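Local coordinates for fatty acid-binding protein TM_1468 (Thermotoga maritima, PDB 1VPV) that binds long-chain fatty acids such as palmitate and may take part in lipid transport or fatty acid metabolism, at residues Thr236-Val247 with Thr288-Lys299; Ile66-Thr75 with Val279-Gly287. All blocks are in the same frame, centred on the assembly; numbering follows the deposited sequence.

Overall arrangement
Both contacts touch the same palmitate, contact 2 along its carboxylate half and contact 1 at the methyl end, with centres about 27 Å apart. Contact 1 is a buried pairing of two interior, adjacent strands of the six-stranded mixed sheet, joined by a backbone hydrogen-bond ladder with salt bridges on one face and apolar packing on the other; its Gly290-Gly292 end meets the tail of the lipid. Contact 2 is partly buried and has no ladder: helix 278-284 packs against the end of helix 56-68 and the chain leading into strand 74-76, and its one hydrogen bond across the segments, His283 to Thr75, lies beside the carboxylate. Helix 278-284 runs on through Gly285-Gly287 into strand 289-295, so one continuous piece of chain serves both.

Contact 1 (Thr236-Val247 with Thr288-Lys299). With PLM (palmitic acid), chain D.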
loop_
_atom_site.group_PDB
_atom_site.type_symbol
_atom_site.label_atom_id
_atom_site.label_comp_id
_atom_site.label_asym_id
_atom_site.label_seq_id
_atom_site.Cartn_x
_atom_site.Cartn_y
_atom_site.Cartn_z
ATOM N N THR A 236 1.599 -18.353 8.936
ATOM C CA THR A 236 0.999 -18.868 7.703
ATOM C C THR A 236 1.877 -20.020 7.209
ATOM O O THR A 236 2.916 -19.798 6.596
ATOM C CB THR A 236 0.888 -17.730 6.644
ATOM O OG1 THR A 236 0.196 -16.616 7.224
ATOM C CG2 THR A 236 0.118 -18.172 5.384
ATOM N N PRO A 237 1.476 -21.271 7.507
ATOM C CA PRO A 237 2.362 -22.422 7.183
ATOM C C PRO A 237 2.747 -22.537 5.712
ATOM O O PRO A 237 1.980 -22.171 4.857
ATOM C CB PRO A 237 1.544 -23.662 7.609
ATOM C CG PRO A 237 0.399 -23.126 8.498
ATOM C CD PRO A 237 0.200 -21.660 8.142
ATOM N N GLU A 238 3.927 -23.060 5.430
ATOM C CA GLU A 238 4.331 -23.305 4.053
ATOM C C GLU A 238 3.265 -24.128 3.294
ATOM O O GLU A 238 2.629 -25.022 3.845
ATOM C CB GLU A 238 5.736 -23.956 3.989
ATOM C CG GLU A 238 5.971 -24.825 2.711
ATOM C CD GLU A 238 7.444 -25.113 2.376
ATOM O OE1 GLU A 238 8.350 -24.425 2.923
ATOM O OE2 GLU A 238 7.667 -26.028 1.542
ATOM N N GLY A 239 3.064 -23.795 2.028
ATOM C CA GLY A 239 2.037 -24.432 1.212
ATOM C C GLY A 239 0.640 -23.836 1.354
ATOM O O GLY A 239 -0.319 -24.416 0.872
ATOM N N SER A 240 0.506 -22.701 2.037
ATOM C CA SER A 240 -0.780 -21.994 2.093
ATOM C C SER A 240 -1.107 -21.320 0.738
ATOM O O SER A 240 -0.238 -21.052 -0.069
ATOM C CB SER A 240 -0.779 -20.969 3.247
ATOM O OG SER A 240 -0.661 -21.628 4.509
ATOM N N LYS A 241 -2.383 -21.081 0.496
ATOM C CA LYS A 241 -2.833 -20.411 -0.718
ATOM C C LYS A 241 -2.753 -18.907 -0.531
ATOM O O LYS A 241 -3.366 -18.372 0.396
ATOM C CB LYS A 241 -4.285 -20.765 -1.009
ATOM C CG LYS A 241 -4.541 -21.800 -2.094
ATOM C CD LYS A 241 -5.926 -21.502 -2.741
ATOM C CE LYS A 241 -6.471 -22.645 -3.521
ATOM N NZ LYS A 241 -6.674 -23.777 -2.593
ATOM N N LEU A 242 -2.057 -18.223 -1.434
ATOM C CA LEU A 242 -1.852 -16.800 -1.307
ATOM C C LEU A 242 -2.217 -16.054 -2.586
ATOM O O LEU A 242 -2.126 -16.614 -3.670
ATOM C CB LEU A 242 -0.374 -16.529 -1.055
ATOM C CG LEU A 242 0.397 -17.132 0.105
ATOM C CD1 LEU A 242 1.765 -16.486 0.118
ATOM C CD2 LEU A 242 -0.332 -16.905 1.453
ATOM N N ARG A 243 -2.602 -14.788 -2.460
ATOM C CA ARG A 243 -2.512 -13.839 -3.592
ATOM C C ARG A 243 -1.565 -12.709 -3.175
ATOM O O ARG A 243 -1.482 -12.379 -2.004
ATOM C CB ARG A 243 -3.875 -13.296 -3.997
ATOM C CG ARG A 243 -4.813 -14.354 -4.537
ATOM C CD ARG A 243 -6.026 -13.761 -5.273
ATOM N NE ARG A 243 -6.861 -12.978 -4.357
ATOM C CZ ARG A 243 -8.107 -12.567 -4.619
ATOM N NH1 ARG A 243 -8.679 -12.859 -5.762
ATOM N NH2 ARG A 243 -8.798 -11.866 -3.714
ATOM N N VAL A 244 -0.871 -12.111 -4.133
ATOM C CA VAL A 244 0.299 -11.267 -3.848
ATOM C C VAL A 244 0.435 -10.080 -4.814
ATOM O O VAL A 244 0.248 -10.222 -6.027
ATOM C CB VAL A 244 1.601 -12.095 -3.999
ATOM C CG1 VAL A 244 2.815 -11.294 -3.584
ATOM C CG2 VAL A 244 1.517 -13.354 -3.175
ATOM N N ILE A 245 0.774 -8.921 -4.264
ATOM C CA ILE A 245 1.284 -7.812 -5.046
ATOM C C ILE A 245 2.733 -7.618 -4.638
ATOM O O ILE A 245 3.003 -7.295 -3.513
ATOM C CB ILE A 245 0.484 -6.526 -4.782
ATOM C CG1 ILE A 245 -0.989 -6.759 -5.127
ATOM C CG2 ILE A 245 1.027 -5.336 -5.609
ATOM C CD1 ILE A 245 -1.862 -5.505 -4.923
ATOM N N GLY A 246 3.667 -7.858 -5.550
ATOM C CA GLY A 246 5.058 -7.490 -5.342
ATOM C C GLY A 246 5.229 -5.995 -5.554
ATOM O O GLY A 246 4.753 -5.437 -6.573
ATOM N N VAL A 247 5.868 -5.327 -4.588
ATOM C CA VAL A 247 6.116 -3.888 -4.711
ATOM C C VAL A 247 7.583 -3.575 -4.714
ATOM O O VAL A 247 8.402 -4.309 -4.164
ATOM C CB VAL A 247 5.425 -3.032 -3.614
ATOM C CG1 VAL A 247 3.909 -3.180 -3.703
ATOM C CG2 VAL A 247 5.939 -3.420 -2.251
ATOM N N THR A 288 13.983 -0.271 -2.539
ATOM C CA THR A 288 13.107 -1.040 -1.660
ATOM C C THR A 288 12.305 -2.147 -2.382
ATOM O O THR A 288 11.872 -1.975 -3.513
ATOM C CB THR A 288 12.155 -0.080 -0.931
ATOM O OG1 THR A 288 12.930 0.817 -0.108
ATOM C CG2 THR A 288 11.098 -0.840 -0.054
ATOM N N VAL A 289 12.118 -3.280 -1.704
ATOM C CA VAL A 289 11.407 -4.434 -2.249
ATOM C C VAL A 289 10.505 -5.054 -1.168
ATOM O O VAL A 289 10.907 -5.230 -0.010
ATOM C CB VAL A 289 12.425 -5.494 -2.794
ATOM C CG1 VAL A 289 11.808 -6.880 -2.929
ATOM C CG2 VAL A 289 12.950 -5.053 -4.106
ATOM N N GLY A 290 9.279 -5.386 -1.533
ATOM C CA GLY A 290 8.388 -5.959 -0.551
ATOM C C GLY A 290 7.245 -6.685 -1.191
ATOM O O GLY A 290 7.145 -6.743 -2.434
ATOM N N PHE A 291 6.370 -7.246 -0.354
ATOM C CA PHE A 291 5.102 -7.688 -0.868
ATOM C C PHE A 291 3.942 -7.450 0.058
ATOM O O PHE A 291 4.100 -7.434 1.284
ATOM C CB PHE A 291 5.147 -9.136 -1.372
ATOM C CG PHE A 291 5.848 -10.134 -0.474
ATOM C CD1 PHE A 291 5.868 -10.026 0.898
ATOM C CD2 PHE A 291 6.408 -11.263 -1.042
ATOM C CE1 PHE A 291 6.506 -10.982 1.661
ATOM C CE2 PHE A 291 7.052 -12.212 -0.271
ATOM C CZ PHE A 291 7.095 -12.082 1.068
ATOM N N GLY A 292 2.779 -7.206 -0.558
ATOM C CA GLY A 292 1.489 -7.267 0.115
ATOM C C GLY A 292 0.994 -8.671 -0.126
ATOM O O GLY A 292 0.998 -9.129 -1.264
ATOM N N ILE A 293 0.576 -9.354 0.935
ATOM C CA ILE A 293 0.136 -10.721 0.856
ATOM C C ILE A 293 -1.305 -10.844 1.345
ATOM O O ILE A 293 -1.649 -10.261 2.369
ATOM C CB ILE A 293 1.007 -11.634 1.772
ATOM C CG1 ILE A 293 2.492 -11.593 1.377
ATOM C CG2 ILE A 293 0.478 -13.026 1.792
ATOM C CD1 ILE A 293 2.851 -12.337 0.166
ATOM N N GLU A 294 -2.125 -11.605 0.600
ATOM C CA GLU A 294 -3.454 -12.070 1.017
ATOM C C GLU A 294 -3.437 -13.576 1.194
ATOM O O GLU A 294 -3.211 -14.332 0.245
ATOM C CB GLU A 294 -4.543 -11.734 -0.013
ATOM C CG GLU A 294 -5.937 -12.375 0.323
ATOM C CD GLU A 294 -6.974 -12.284 -0.817
ATOM O OE1 GLU A 294 -6.624 -11.737 -1.899
ATOM O OE2 GLU A 294 -8.139 -12.763 -0.640
ATOM N N VAL A 295 -3.729 -14.016 2.405
ATOM C CA VAL A 295 -3.892 -15.441 2.674
ATOM C C VAL A 295 -5.350 -15.824 2.349
ATOM O O VAL A 295 -6.290 -15.291 2.934
ATOM C CB VAL A 295 -3.567 -15.773 4.152
ATOM C CG1 VAL A 295 -3.605 -17.273 4.419
ATOM C CG2 VAL A 295 -2.207 -15.212 4.529
ATOM N N LEU A 296 -5.517 -16.727 1.394
ATOM C CA LEU A 296 -6.823 -17.304 1.071
ATOM C C LEU A 296 -7.155 -18.516 1.917
ATOM O O LEU A 296 -8.298 -18.737 2.261
ATOM C CB LEU A 296 -6.848 -17.733 -0.389
ATOM C CG LEU A 296 -6.513 -16.635 -1.386
ATOM C CD1 LEU A 296 -6.258 -17.235 -2.748
ATOM C CD2 LEU A 296 -7.661 -15.660 -1.445
ATOM N N GLU A 297 -6.145 -19.310 2.227
ATOM C CA GLU A 297 -6.326 -20.588 2.917
ATOM C C GLU A 297 -5.002 -20.922 3.566
ATOM O O GLU A 297 -3.978 -20.939 2.880
ATOM C CB GLU A 297 -6.691 -21.681 1.904
ATOM C CG GLU A 297 -7.183 -22.975 2.520
ATOM C CD GLU A 297 -7.644 -24.033 1.488
ATOM O OE1 GLU A 297 -7.842 -23.727 0.285
ATOM O OE2 GLU A 297 -7.836 -25.193 1.898
ATOM N N ARG A 298 -4.987 -21.135 4.878
ATOM C CA ARG A 298 -3.765 -21.617 5.537
ATOM C C ARG A 298 -3.809 -23.132 5.492
ATOM O O ARG A 298 -4.852 -23.716 5.727
ATOM C CB ARG A 298 -3.627 -21.141 6.987
ATOM C CG ARG A 298 -4.225 -19.818 7.275
ATOM C CD ARG A 298 -3.512 -19.032 8.375
ATOM N NE ARG A 298 -4.101 -17.681 8.409
ATOM C CZ ARG A 298 -3.445 -16.542 8.617
ATOM N NH1 ARG A 298 -2.137 -16.528 8.839
ATOM N NH2 ARG A 298 -4.109 -15.401 8.597
ATOM N N LYS A 299 -2.684 -23.764 5.170
ATOM C CA LYS A 299 -2.608 -25.215 5.184
ATOM C C LYS A 299 -2.959 -25.702 6.588
ATOM O O LYS A 299 -2.408 -25.209 7.566
ATOM C CB LYS A 299 -1.203 -25.697 4.779
ATOM C CG LYS A 299 -0.998 -27.220 4.897
ATOM C CD LYS A 299 0.454 -27.654 4.665
ATOM C CE LYS A 299 0.804 -27.724 3.185
ATOM N NZ LYS A 299 0.169 -28.887 2.512
HETATM C C1 PLM D . 1.331 11.396 4.789
HETATM O O1 PLM D . 0.217 11.566 5.367
HETATM O O2 PLM D . 2.168 12.346 4.658
HETATM C C2 PLM D . 1.633 10.024 4.230
HETATM C C3 PLM D . 2.581 9.258 5.130
HETATM C C4 PLM D . 2.977 7.944 4.471
HETATM C C5 PLM D . 3.987 7.227 5.361
HETATM C C6 PLM D . 4.438 5.914 4.774
HETATM C C7 PLM D . 5.393 5.161 5.686
HETATM C C8 PLM D . 6.140 4.072 4.922
HETATM C C9 PLM D . 5.252 2.879 4.641
HETATM C CA PLM D . 5.955 1.826 3.808
HETATM C CB PLM D . 5.092 0.581 3.679
HETATM C CC PLM D . 5.661 -0.349 2.611
HETATM C CD PLM D . 4.920 -1.701 2.557
HETATM C CE PLM D . 5.331 -2.538 1.359
HETATM C CF PLM D . 4.748 -3.942 1.395
HETATM C CG PLM D . 3.322 -4.003 0.840
#
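Arg243 and Glu294 form a hydrogen-bonded pair in antiparallel strands 241-247 and 289-295, and their side chains run out side by side on one face of the sheet. From Arg243 CB, 3.8 Å from Glu294 OE1, the chain passes CG, which meets Leu296 CD1 at 3.7 Å, and CD, 4.0 Å from Glu294 OE1; a bend at chi3 (-64°) turns the NE/NH2 edge to that oxygen. NE and NH2 both bond Glu294 OE1, each at 2.8 Å, NE from above the carboxylate plane and NH2 on the syn lone pair. NH1 reaches Glu146, and Glu294 OE2 reaches Arg164. An alanine here would remove both donors to Glu294 OE1 and would probably leave that oxygen and Glu146 without their arginine partner. The strands are neighbours inside the mixed sheet of the DegV fold, and a classic beta bulge interrupts their register where Leu296 and Glu297 both face Lys241: Lys241 O accepts from Leu296 N at 2.9 Å, and only weakly from Glu297 N. The other face is apolar, with Val244 CG2 3.7 Å from Ile293 CD1, which in turn sits over the centre of the Phe291 ring. Toward the lipid, Gly292 N lies 3.5 Å from palmitate CG.

Contact 2 (Ile66-Thr75 with Val279-Gly287); sequences IREAGSVPKT and VITTHVGPG. With PLM (palmitic acid), chain D.
The chain from Ile66 to Thr75 passes helix 278-284 without backbone pairing, the closest CA atoms being those of Thr75 and Val279, 6.3 Å apart. In this DegV-family fatty acid site, segment 66-75 leaves helix 56-68 at Ala69 and enters strand 74-76, while helix 278-284 ends where Gly285 takes a positive phi (92°). Thr282 points at the passing chain. Its CG2 packs on Thr75 CG2 and touches Pro73 O, while its OG1, bonded to Lys278 O, lies beside the Pro73 ring. At the far end the Arg67 guanidinium lies with one face on Pro286, whose CB is over its centre; Arg67 NE is salt-bridged to Asp250. Thr75 OG1 stands between its own backbone N and carbonyl carbon (chi1 62°), a position from which it serves both protein and ligand. Thr75 OG1 donates to palmitate O2 at 2.7 Å. It also accepts from His283 NE2, 2.9 Å from Thr75 OG1 and with that oxygen only 6° out of the imidazole plane. The bond from the histidine is consistent with orienting the hydroxyl that binds the carboxylate; the palmitate is also hydrogen-bonded by Ser108 OG. Meanwhile one face of the same ring carries the lipid chain, with palmitate C5 3.6 Å from His283 NE2.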
loop_
_atom_site.group_PDB
_atom_site.type_symbol
_atom_site.label_atom_id
_atom_site.label_comp_id
_atom_site.label_asym_id
_atom_site.label_seq_id
_atom_site.Cartn_x
_atom_site.Cartn_y
_atom_site.Cartn_z
ATOM N N ILE A 66 14.301 11.600 -7.632
ATOM C CA ILE A 66 14.664 11.324 -6.250
ATOM C C ILE A 66 16.020 10.597 -6.130
ATOM O O ILE A 66 16.770 10.883 -5.213
ATOM C CB ILE A 66 13.547 10.625 -5.416
ATOM C CG1 ILE A 66 13.901 10.641 -3.921
ATOM C CG2 ILE A 66 13.318 9.190 -5.845
ATOM C CD1 ILE A 66 12.706 10.447 -3.022
ATOM N N ARG A 67 16.361 9.705 -7.047
ATOM C CA ARG A 67 17.726 9.143 -7.070
ATOM C C ARG A 67 18.801 10.236 -7.214
ATOM O O ARG A 67 19.878 10.136 -6.656
ATOM C CB ARG A 67 17.860 8.129 -8.217
ATOM C CG ARG A 67 17.104 6.810 -7.963
ATOM C CD ARG A 67 17.460 5.727 -8.993
ATOM N NE ARG A 67 16.856 4.433 -8.646
ATOM C CZ ARG A 67 17.391 3.530 -7.827
ATOM N NH1 ARG A 67 18.533 3.758 -7.211
ATOM N NH2 ARG A 67 16.750 2.394 -7.572
ATOM N N GLU A 68 18.477 11.275 -7.979
ATOM C CA GLU A 68 19.389 12.391 -8.287
ATOM C C GLU A 68 19.459 13.511 -7.264
ATOM O O GLU A 68 20.464 14.154 -7.152
ATOM C CB GLU A 68 18.899 13.092 -9.548
ATOM C CG GLU A 68 19.729 12.906 -10.752
ATOM C CD GLU A 68 18.996 13.407 -11.970
ATOM O OE1 GLU A 68 18.166 14.349 -11.828
ATOM O OE2 GLU A 68 19.224 12.834 -13.056
ATOM N N ALA A 69 18.344 13.776 -6.598
ATOM C CA ALA A 69 18.127 14.969 -5.775
ATOM C C ALA A 69 19.175 15.203 -4.732
ATOM O O ALA A 69 19.718 14.249 -4.183
ATOM C CB ALA A 69 16.781 14.876 -5.072
ATOM N N GLY A 70 19.403 16.492 -4.444
ATOM C CA GLY A 70 20.178 16.907 -3.284
ATOM C C GLY A 70 19.522 16.684 -1.923
ATOM O O GLY A 70 20.199 16.771 -0.909
ATOM N N SER A 71 18.221 16.393 -1.889
ATOM C CA SER A 71 17.466 16.340 -0.641
ATOM C C SER A 71 16.371 15.286 -0.734
ATOM O O SER A 71 16.128 14.743 -1.812
ATOM C CB SER A 71 16.863 17.723 -0.279
ATOM O OG SER A 71 15.801 18.090 -1.157
ATOM N N VAL A 72 15.745 14.969 0.408
ATOM C CA VAL A 72 14.624 14.060 0.433
ATOM C C VAL A 72 13.393 14.878 0.822
ATOM O O VAL A 72 13.406 15.578 1.781
ATOM C CB VAL A 72 14.885 12.905 1.421
ATOM C CG1 VAL A 72 13.629 12.092 1.690
ATOM C CG2 VAL A 72 15.958 11.984 0.864
ATOM N N PRO A 73 12.304 14.776 0.069
ATOM C CA PRO A 73 11.203 15.661 0.423
ATOM C C PRO A 73 10.390 15.093 1.578
ATOM O O PRO A 73 10.630 13.970 2.024
ATOM C CB PRO A 73 10.355 15.662 -0.844
ATOM C CG PRO A 73 10.636 14.389 -1.506
ATOM C CD PRO A 73 11.972 13.891 -1.055
ATOM N N LYS A 74 9.404 15.869 1.999
ATOM C CA LYS A 74 8.404 15.464 2.959
ATOM C C LYS A 74 7.077 15.178 2.234
ATOM O O LYS A 74 6.912 15.499 1.073
ATOM C CB LYS A 74 8.218 16.592 3.982
ATOM C CG LYS A 74 9.539 17.066 4.576
ATOM C CD LYS A 74 9.380 17.884 5.891
ATOM C CE LYS A 74 10.731 18.421 6.446
ATOM N NZ LYS A 74 11.900 17.478 6.329
ATOM N N THR A 75 6.119 14.625 2.956
ATOM C CA THR A 75 4.837 14.233 2.399
ATOM C C THR A 75 3.707 14.852 3.224
ATOM O O THR A 75 3.893 15.149 4.391
ATOM C CB THR A 75 4.691 12.663 2.399
ATOM O OG1 THR A 75 4.729 12.163 3.750
ATOM C CG2 THR A 75 5.800 12.009 1.584
ATOM N N VAL A 279 4.968 8.998 -2.660
ATOM C CA VAL A 279 4.931 9.103 -1.200
ATOM C C VAL A 279 5.602 7.896 -0.529
ATOM O O VAL A 279 6.460 8.046 0.338
ATOM C CB VAL A 279 3.492 9.303 -0.711
ATOM C CG1 VAL A 279 3.424 9.281 0.789
ATOM C CG2 VAL A 279 2.970 10.648 -1.220
ATOM N N ILE A 280 5.233 6.697 -0.917
ATOM C CA ILE A 280 5.851 5.538 -0.315
ATOM C C ILE A 280 7.382 5.555 -0.558
ATOM O O ILE A 280 8.191 5.356 0.369
ATOM C CB ILE A 280 5.158 4.255 -0.789
ATOM C CG1 ILE A 280 3.747 4.178 -0.166
ATOM C CG2 ILE A 280 5.977 3.034 -0.450
ATOM C CD1 ILE A 280 3.726 3.818 1.307
ATOM N N THR A 281 7.768 5.852 -1.787
ATOM C CA THR A 281 9.185 5.905 -2.135
ATOM C C THR A 281 9.949 6.900 -1.289
ATOM O O THR A 281 11.095 6.658 -0.889
ATOM C CB THR A 281 9.361 6.295 -3.605
ATOM O OG1 THR A 281 8.684 5.326 -4.397
ATOM C CG2 THR A 281 10.818 6.279 -3.997
ATOM N N THR A 282 9.317 8.041 -1.062
ATOM C CA THR A 282 9.928 9.142 -0.340
ATOM C C THR A 282 10.316 8.653 1.035
ATOM O O THR A 282 11.399 8.995 1.537
ATOM C CB THR A 282 8.978 10.357 -0.283
ATOM O OG1 THR A 282 8.963 11.022 -1.576
ATOM C CG2 THR A 282 9.414 11.342 0.819
ATOM N N HIS A 283 9.459 7.808 1.611
ATOM C CA HIS A 283 9.668 7.292 2.955
ATOM C C HIS A 283 10.569 6.077 2.994
ATOM O O HIS A 283 11.251 5.899 3.990
ATOM C CB HIS A 283 8.342 6.912 3.618
ATOM C CG HIS A 283 7.590 8.077 4.120
ATOM N ND1 HIS A 283 7.690 8.503 5.424
ATOM C CD2 HIS A 283 6.748 8.934 3.494
ATOM C CE1 HIS A 283 6.942 9.585 5.579
ATOM N NE2 HIS A 283 6.337 9.847 4.431
ATOM N N VAL A 284 10.552 5.224 1.964
ATOM C CA VAL A 284 11.300 3.956 2.066
ATOM C C VAL A 284 12.647 4.013 1.421
ATOM O O VAL A 284 13.568 3.291 1.832
ATOM C CB VAL A 284 10.542 2.691 1.533
ATOM C CG1 VAL A 284 9.377 2.359 2.431
ATOM C CG2 VAL A 284 10.084 2.862 0.117
ATOM N N GLY A 285 12.749 4.868 0.405
ATOM C CA GLY A 285 13.985 5.052 -0.343
ATOM C C GLY A 285 14.049 4.130 -1.560
ATOM O O GLY A 285 13.493 3.024 -1.546
ATOM N N PRO A 286 14.736 4.568 -2.613
ATOM C CA PRO A 286 14.829 3.759 -3.817
ATOM C C PRO A 286 15.588 2.493 -3.498
ATOM O O PRO A 286 16.411 2.509 -2.579
ATOM C CB PRO A 286 15.657 4.625 -4.789
ATOM C CG PRO A 286 15.688 5.990 -4.200
ATOM C CD PRO A 286 15.474 5.838 -2.729
ATOM N N GLY A 287 15.299 1.423 -4.254
ATOM C CA GLY A 287 15.884 0.106 -4.022
ATOM C C GLY A 287 14.944 -0.829 -3.272
ATOM O O GLY A 287 15.061 -2.029 -3.397
HETATM C C1 PLM D . 1.331 11.396 4.789
HETATM O O1 PLM D . 0.217 11.566 5.367
HETATM O O2 PLM D . 2.168 12.346 4.658
HETATM C C2 PLM D . 1.633 10.024 4.230
HETATM C C3 PLM D . 2.581 9.258 5.130
HETATM C C4 PLM D . 2.977 7.944 4.471
HETATM C C5 PLM D . 3.987 7.227 5.361
HETATM C C6 PLM D . 4.438 5.914 4.774
HETATM C C7 PLM D . 5.393 5.161 5.686
HETATM C C8 PLM D . 6.140 4.072 4.922
HETATM C C9 PLM D . 5.252 2.879 4.641
HETATM C CA PLM D . 5.955 1.826 3.808
HETATM C CB PLM D . 5.092 0.581 3.679
HETATM C CC PLM D . 5.661 -0.349 2.611
HETATM C CD PLM D . 4.920 -1.701 2.557
HETATM C CE PLM D . 5.331 -2.538 1.359
HETATM C CF PLM D . 4.748 -3.942 1.395
HETATM C CG PLM D . 3.322 -4.003 0.840
#